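Local structure of acyl-[acyl-carrier-protein]--UDP-N-acetylglucosamine O-acyltransferase (Acinetobacter baumannii, 4E6U) at residues Asn212-Gln215 with Gly216-Ala220; Ser227-Thr230 with Ser231-Ile235; Ala249-Leu252 with Ile253-Leu256. The protein probably catalyses the transfer of an acyl chain from acyl carrier protein to UDP-N-acetylglucosamine, an early step in the synthesis of bacterial lipopolysaccharide. One frame throughout, in Å; residues are numbered along the deposited sequence.

Contact 1 of 3, residues Asn212-Gln215 with Gly216-Ala220; sequences NTIQ and GLREA. With SO4 (sulfate ion), chain B.
Q215 and E219 meet one turn apart on an exposed face of an alpha helix, helix 211-225 of the C-terminal helical domain that follows the left-handed parallel beta-helix of this hexapeptide-repeat acyltransferase. Four consecutive i to i+4 backbone bonds tie 212-215 to 216-220, with R218 N to I214 O and E219 N to Q215 O both at 2.9 Å. On the outer side of this turn the Q215 chain crosses that of E219 at a slant: CG stands anti to the backbone N (chi1 173°) and the chain then bends at chi2. NE2 donates a hydrogen bond to E219 OE1 at 3.2 Å, in the one of the two E219 conformers described here. The amide and carboxylate planes are nearly perpendicular, 81° apart. OE1 lies close to the plane of the Q215 amide, but the donor comes to it from above the carboxylate plane, 47° out of it.

I214 CG2 and R218 CD touch at 3.8 Å, and R218 CG rests 3.3 Å from I214 O. L217 leans back over T213, its CG 3.4 Å from T213 O. I214 and L217 both pack on M204 of helix 201-206, and L217 also reaches L252. T213 OG1 is hydrogen-bonded to S210 OG, which also binds a sulfate, probably from the crystallisation liquor; N212 ND2 donates to O3 of that sulfate at 3.3 Å.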
loop_
_atom_site.group_PDB
_atom_site.type_symbol
_atom_site.label_atom_id
_atom_site.label_comp_id
_atom_site.label_asym_id
_atom_site.label_seq_id
_atom_site.Cartn_x
_atom_site.Cartn_y
_atom_site.Cartn_z
ATOM N N ASN A 212 -21.800 -33.080 8.367
ATOM C CA ASN A 212 -21.496 -34.056 7.317
ATOM C C ASN A 212 -20.919 -33.401 6.064
ATOM O O ASN A 212 -19.983 -33.928 5.457
ATOM C CB ASN A 212 -22.743 -34.868 6.957
ATOM C CG ASN A 212 -23.146 -35.839 8.054
ATOM O OD1 ASN A 212 -22.389 -36.748 8.405
ATOM N ND2 ASN A 212 -24.349 -35.655 8.598
ATOM N N THR A 213 -21.486 -32.254 5.692
ATOM C CA THR A 213 -20.984 -31.452 4.585
ATOM C C THR A 213 -19.557 -30.994 4.882
ATOM O O THR A 213 -18.668 -31.147 4.048
ATOM C CB THR A 213 -21.882 -30.220 4.317
ATOM O OG1 THR A 213 -23.225 -30.654 4.059
ATOM C CG2 THR A 213 -21.375 -29.427 3.123
ATOM N N ILE A 214 -19.357 -30.444 6.081
ATOM C CA ILE A 214 -18.049 -29.961 6.535
ATOM C C ILE A 214 -16.991 -31.072 6.536
ATOM O O ILE A 214 -15.873 -30.873 6.045
ATOM C CB ILE A 214 -18.159 -29.306 7.942
ATOM C CG1 ILE A 214 -18.970 -28.010 7.847
ATOM C CG2 ILE A 214 -16.770 -29.054 8.556
ATOM C CD1 ILE A 214 -19.579 -27.554 9.155
ATOM N N GLN A 215 -17.356 -32.230 7.080
ATOM C CA GLN A 215 -16.478 -33.403 7.110
ATOM C C GLN A 215 -16.062 -33.857 5.700
ATOM O O GLN A 215 -14.892 -34.172 5.471
ATOM C CB GLN A 215 -17.130 -34.550 7.899
ATOM C CG GLN A 215 -16.385 -35.892 7.867
ATOM C CD GLN A 215 -15.014 -35.857 8.539
ATOM O OE1 GLN A 215 -14.753 -35.041 9.433
ATOM N NE2 GLN A 215 -14.128 -36.755 8.110
ATOM N N GLY A 216 -17.010 -33.878 4.763
ATOM C CA GLY A 216 -16.703 -34.174 3.361
ATOM C C GLY A 216 -15.677 -33.213 2.770
ATOM O O GLY A 216 -14.756 -33.619 2.066
ATOM N N LEU A 217 -15.837 -31.921 3.044
ATOM C CA LEU A 217 -14.904 -30.931 2.524
ATOM C C LEU A 217 -13.528 -31.046 3.176
ATOM O O LEU A 217 -12.518 -30.837 2.514
ATOM C CB LEU A 217 -15.489 -29.518 2.667
ATOM C CG LEU A 217 -16.825 -29.292 1.942
ATOM C CD1 LEU A 217 -17.378 -27.921 2.277
ATOM C CD2 LEU A 217 -16.686 -29.451 0.436
ATOM N N ARG A 218 -13.497 -31.417 4.449
ATOM C CA ARG A 218 -12.231 -31.669 5.137
ATOM C C ARG A 218 -11.502 -32.877 4.549
ATOM O O ARG A 218 -10.286 -32.846 4.377
ATOM C CB ARG A 218 -12.449 -31.841 6.635
ATOM C CG ARG A 218 -12.889 -30.538 7.305
ATOM C CD ARG A 218 -13.330 -30.735 8.730
ATOM N NE ARG A 218 -12.196 -30.941 9.623
ATOM C CZ ARG A 218 -12.235 -30.736 10.937
ATOM N NH1 ARG A 218 -13.354 -30.308 11.514
ATOM N NH2 ARG A 218 -11.152 -30.958 11.674
ATOM N N GLU A 219 -12.258 -33.923 4.214
ATOM C CA GLU A 219 -11.662 -35.090 3.558
ATOM C C GLU A 219 -11.149 -34.727 2.175
ATOM O O GLU A 219 -10.049 -35.124 1.788
ATOM C CB GLU A 219 -12.670 -36.243 3.460
ATOM C CG GLU A 219 -13.114 -36.812 4.808
ATOM C CD GLU A 219 -14.248 -37.815 4.669
ATOM O OE1 GLU A 219 -14.368 -38.687 5.557
ATOM O OE2 GLU A 219 -15.010 -37.742 3.677
ATOM N N ALA A 220 -11.925 -33.911 1.451
ATOM C CA ALA A 220 -11.494 -33.439 0.156
ATOM C C ALA A 220 -10.197 -32.635 0.258
ATOM O O ALA A 220 -9.287 -32.795 -0.560
ATOM C CB ALA A 220 -12.611 -32.611 -0.508
HETATM S S SO4 B . -26.478 -33.797 6.085
HETATM O O1 SO4 B . -25.324 -33.200 5.417
HETATM O O2 SO4 B . -26.412 -35.251 5.961
HETATM O O3 SO4 B . -26.462 -33.431 7.499
HETATM O O4 SO4 B . -27.706 -33.304 5.467
#

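Contact 2 of 3, residues Ser227-Thr230 with Ser231-Ile235; sequences SGLT and SVQAI. With EDO (1,2-ethanediol), chain K; EDO (1,2-ethanediol), chain D.
The side chains and backbones of T230 and Q233 exchange hydrogen bonds reciprocally, forming a capping box at the start of helix 231-241. T230 is the N-cap. Its OG1 lies between its own backbone N and carbonyl carbon (chi1 70°), from where it accepts a hydrogen bond from the backbone (Q233 N to T230 OG1, 3.1 Å). In return Q233 OE1 accepts from the threonine backbone (T230 N to Q233 OE1, 2.9 Å), in a nearly straight bond of 168°. This donor stands above the plane of the Q233 amide, 43° out of it. The Q233 chain runs extended beyond CG and passes obliquely across the T230 side chain, bringing its CD to 3.2 Å from T230 OG1. Two N-H groups around the beginning of the helix, those of T230 and Q233, are thus satisfied by side chains, and A234 N opens the regular helical pattern by bonding to T230 O.

Before the cap the chain leaves helix 211-225 at G228, whose phi is positive; these backbone angles suit glycine, which has no CB to press on the preceding carbonyl oxygen. L229 crosses the capping glutamine at a slant, its CD2 3.6 Å from Q233 OE1, and also packs on L223, while A234 faces I224 of the same preceding helix. The box therefore closes the connection between two successive helices of the C-terminal domain.

Two ethanediol molecules, probably from the crystallisation liquor, lie on the surface here. O2 of one is close to both G228 O and Q233 OE1. The other shares a hydrogen bond of 3.1 Å between its O1 and S231 OG, in one of the two S231 conformers.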
loop_
_atom_site.group_PDB
_atom_site.type_symbol
_atom_site.label_atom_id
_atom_site.label_comp_id
_atom_site.label_asym_id
_atom_site.label_seq_id
_atom_site.Cartn_x
_atom_site.Cartn_y
_atom_site.Cartn_z
ATOM N N SER A 227 -2.204 -35.724 0.620
ATOM C CA SER A 227 -2.067 -37.132 0.241
ATOM C C SER A 227 -0.991 -37.419 -0.766
ATOM O O SER A 227 -0.704 -38.587 -1.022
ATOM C CB SER A 227 -3.402 -37.626 -0.285
ATOM O OG SER A 227 -4.333 -37.534 0.788
ATOM N N GLY A 228 -0.430 -36.385 -1.380
ATOM C CA GLY A 228 0.556 -36.560 -2.439
ATOM C C GLY A 228 -0.060 -36.780 -3.806
ATOM O O GLY A 228 0.651 -36.959 -4.787
ATOM N N LEU A 229 -1.387 -36.769 -3.879
ATOM C CA LEU A 229 -2.053 -36.929 -5.164
ATOM C C LEU A 229 -1.956 -35.665 -6.011
ATOM O O LEU A 229 -1.937 -34.556 -5.474
ATOM C CB LEU A 229 -3.532 -37.268 -4.956
ATOM C CG LEU A 229 -3.797 -38.608 -4.261
ATOM C CD1 LEU A 229 -5.302 -38.761 -4.093
ATOM C CD2 LEU A 229 -3.223 -39.771 -5.044
ATOM N N THR A 230 -1.906 -35.838 -7.328
ATOM C CA THR A 230 -2.032 -34.708 -8.264
ATOM C C THR A 230 -3.443 -34.152 -8.201
ATOM O O THR A 230 -4.353 -34.783 -7.649
ATOM C CB THR A 230 -1.719 -35.116 -9.717
ATOM O OG1 THR A 230 -2.768 -35.975 -10.201
ATOM C CG2 THR A 230 -0.355 -35.808 -9.807
ATOM N N SER A 231 -3.646 -32.966 -8.765
ATOM C CA SER A 231 -4.984 -32.394 -8.822
ATOM C C SER A 231 -5.993 -33.334 -9.480
ATOM O O SER A 231 -7.088 -33.519 -8.956
ATOM C CB SER A 231 -4.973 -31.039 -9.545
ATOM O OG SER A 231 -4.264 -30.084 -8.788
ATOM N N VAL A 232 -5.616 -33.932 -10.615
ATOM C CA VAL A 232 -6.520 -34.830 -11.335
ATOM C C VAL A 232 -6.838 -36.065 -10.497
ATOM O O VAL A 232 -7.994 -36.501 -10.407
ATOM C CB VAL A 232 -5.939 -35.231 -12.711
ATOM C CG1 VAL A 232 -6.801 -36.288 -13.373
ATOM C CG2 VAL A 232 -5.812 -33.991 -13.610
ATOM N N GLN A 233 -5.819 -36.597 -9.829
ATOM C CA GLN A 233 -6.027 -37.752 -8.963
ATOM C C GLN A 233 -6.924 -37.419 -7.779
ATOM O O GLN A 233 -7.784 -38.215 -7.412
ATOM C CB GLN A 233 -4.689 -38.296 -8.490
ATOM C CG GLN A 233 -3.860 -38.899 -9.616
ATOM C CD GLN A 233 -2.382 -39.065 -9.280
ATOM O OE1 GLN A 233 -1.903 -38.623 -8.229
ATOM N NE2 GLN A 233 -1.657 -39.714 -10.174
ATOM N N ALA A 234 -6.740 -36.241 -7.177
ATOM C CA ALA A 234 -7.591 -35.847 -6.067
ATOM C C ALA A 234 -9.042 -35.676 -6.524
ATOM O O ALA A 234 -9.967 -36.057 -5.809
ATOM C CB ALA A 234 -7.060 -34.549 -5.404
ATOM N N ILE A 235 -9.226 -35.109 -7.720
ATOM C CA ILE A 235 -10.569 -34.969 -8.292
ATOM C C ILE A 235 -11.240 -36.338 -8.412
ATOM O O ILE A 235 -12.402 -36.507 -8.023
ATOM C CB ILE A 235 -10.542 -34.291 -9.674
ATOM C CG1 ILE A 235 -10.216 -32.800 -9.534
ATOM C CG2 ILE A 235 -11.906 -34.431 -10.378
ATOM C CD1 ILE A 235 -9.804 -32.179 -10.846
HETATM C C1 EDO K . 2.073 -40.482 -7.619
HETATM O O1 EDO K . 1.364 -41.048 -8.744
HETATM C C2 EDO K . 1.136 -39.601 -6.792
HETATM O O2 EDO K . 0.790 -38.412 -7.522
HETATM C C1 EDO D . -1.046 -27.954 -9.039
HETATM O O1 EDO D . -1.280 -29.217 -8.407
HETATM C C2 EDO D . 0.417 -27.568 -8.864
HETATM O O2 EDO D . 0.682 -27.346 -7.474
#

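Contact 3 of 3, residues Ala249-Leu252 with Ile253-Leu256; sequences AQLL and IDSL
Q250 and D254 join through their side chains on the more open flank of helix 250-258, while L252, I253 and L256 supply its buried face. On the open flank, where Q250, L251 and D254 are partly exposed, Q250 CG lies trans to the backbone N (chi1 -174°) and a bend at chi2 brings the amide to the next turn. NE2 donates to D254 OD1 at 2.9 Å. The bond lies in the plane of the glutamine amide, yet it meets the oxygen from above the carboxylate, 47° out of its plane, and the two side chains cross at about a right angle. The same amide touches the apolar side: NE2 lies 3.7 Å from I253 CG2. L251 makes a looser approach, its CD2 4.1 Å from D254 OD2, and packs on A185 and Y186.

The inner side is buried and covered by two helices. I253 CG1 lies against the carbonyl oxygen of A249, which accepts a backbone bond (I253 N to A249 O, 3.1 Å), and L256 CD1 approaches L252 O at 3.6 Å. S255 is a buried polar residue whose OG is hydrogen-bonded to D168 OD2 and A185 N, linking the helix to the loop after strand 166-167, in the last coils of the beta-helix, and to the loop before strand 187-191.

The apolar face is wedged between two other helices of the C-terminal domain. L252 sits against L217, A220 and I224 of helix 211-225, and L256 shares the contact with I224. From the other helix, 231-241, I235 reaches both I253 and L256, while I238 covers A249 and I253.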
loop_
_atom_site.group_PDB
_atom_site.type_symbol
_atom_site.label_atom_id
_atom_site.label_comp_id
_atom_site.label_asym_id
_atom_site.label_seq_id
_atom_site.Cartn_x
_atom_site.Cartn_y
_atom_site.Cartn_z
ATOM N N ALA A 249 -18.900 -30.233 -2.725
ATOM C CA ALA A 249 -17.547 -30.537 -3.179
ATOM C C ALA A 249 -17.311 -30.223 -4.655
ATOM O O ALA A 249 -16.163 -30.140 -5.109
ATOM C CB ALA A 249 -17.184 -31.995 -2.859
ATOM N N GLN A 250 -18.385 -30.011 -5.423
ATOM C CA GLN A 250 -18.218 -29.660 -6.828
ATOM C C GLN A 250 -17.411 -28.362 -7.050
ATOM O O GLN A 250 -16.674 -28.243 -8.024
ATOM C CB GLN A 250 -19.568 -29.589 -7.559
ATOM C CG GLN A 250 -19.439 -29.364 -9.071
ATOM C CD GLN A 250 -18.698 -30.484 -9.802
ATOM O OE1 GLN A 250 -19.002 -31.658 -9.611
ATOM N NE2 GLN A 250 -17.750 -30.124 -10.650
ATOM N N LEU A 251 -17.553 -27.403 -6.136
ATOM C CA LEU A 251 -16.759 -26.171 -6.231
ATOM C C LEU A 251 -15.256 -26.418 -6.131
ATOM O O LEU A 251 -14.477 -25.752 -6.815
ATOM C CB LEU A 251 -17.189 -25.139 -5.185
ATOM C CG LEU A 251 -18.584 -24.520 -5.272
ATOM C CD1 LEU A 251 -18.615 -23.283 -4.366
ATOM C CD2 LEU A 251 -18.977 -24.140 -6.704
ATOM N N LEU A 252 -14.849 -27.373 -5.289
ATOM C CA LEU A 252 -13.445 -27.769 -5.208
ATOM C C LEU A 252 -12.969 -28.437 -6.477
ATOM O O LEU A 252 -11.873 -28.163 -6.948
ATOM C CB LEU A 252 -13.180 -28.705 -4.023
ATOM C CG LEU A 252 -13.052 -28.086 -2.638
ATOM C CD1 LEU A 252 -13.075 -29.187 -1.581
ATOM C CD2 LEU A 252 -11.756 -27.299 -2.540
ATOM N N ILE A 253 -13.796 -29.332 -7.017
ATOM C CA ILE A 253 -13.483 -29.970 -8.283
ATOM C C ILE A 253 -13.296 -28.926 -9.391
ATOM O O ILE A 253 -12.309 -28.958 -10.114
ATOM C CB ILE A 253 -14.557 -31.017 -8.665
ATOM C CG1 ILE A 253 -14.490 -32.200 -7.682
ATOM C CG2 ILE A 253 -14.339 -31.501 -10.091
ATOM C CD1 ILE A 253 -15.709 -33.124 -7.726
ATOM N N ASP A 254 -14.221 -27.967 -9.461
ATOM C CA ASP A 254 -14.144 -26.888 -10.443
ATOM C C ASP A 254 -12.832 -26.118 -10.307
ATOM O O ASP A 254 -12.174 -25.836 -11.293
ATOM C CB ASP A 254 -15.303 -25.900 -10.280
ATOM C CG ASP A 254 -16.661 -26.477 -10.657
ATOM O OD1 ASP A 254 -16.743 -27.502 -11.387
ATOM O OD2 ASP A 254 -17.664 -25.870 -10.217
ATOM N N SER A 255 -12.451 -25.767 -9.073
ATOM C CA SER A 255 -11.172 -25.078 -8.856
ATOM C C SER A 255 -9.999 -25.821 -9.486
ATOM O O SER A 255 -9.144 -25.230 -10.142
ATOM C CB SER A 255 -10.891 -24.917 -7.359
ATOM O OG SER A 255 -11.862 -24.106 -6.730
ATOM N N LEU A 256 -9.944 -27.130 -9.251
ATOM C CA LEU A 256 -8.808 -27.902 -9.718
ATOM C C LEU A 256 -8.837 -28.111 -11.227
ATOM O O LEU A 256 -7.799 -28.086 -11.875
ATOM C CB LEU A 256 -8.742 -29.231 -8.972
ATOM C CG LEU A 256 -7.898 -29.207 -7.676
ATOM C CD1 LEU A 256 -8.244 -28.080 -6.673
ATOM C CD2 LEU A 256 -8.022 -30.565 -7.006
#

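How the contacts relate
Contact 3 is the buried member of the set, contact 1 is partly buried and contact 2 lies on the surface. Contacts 1 and 3 pair a glutamine with an acid four residues on, within a helix; contact 2 instead satisfies backbone N-H groups where a helix starts. All three belong to the C-terminal helical domain. Helix 250-258 touches both others: A220 CB meets L252 CD1 at 3.6 Å, and I235 CD1 meets L256 CB at 3.7 Å. Contacts 1 and 2 do not touch, their nearest atoms being about 6 Å apart. The Gln-acid pairs and the capping box lie on the outer flanks, while S255 of contact 3 adds a buried polar tie and aliphatic groups join the helices.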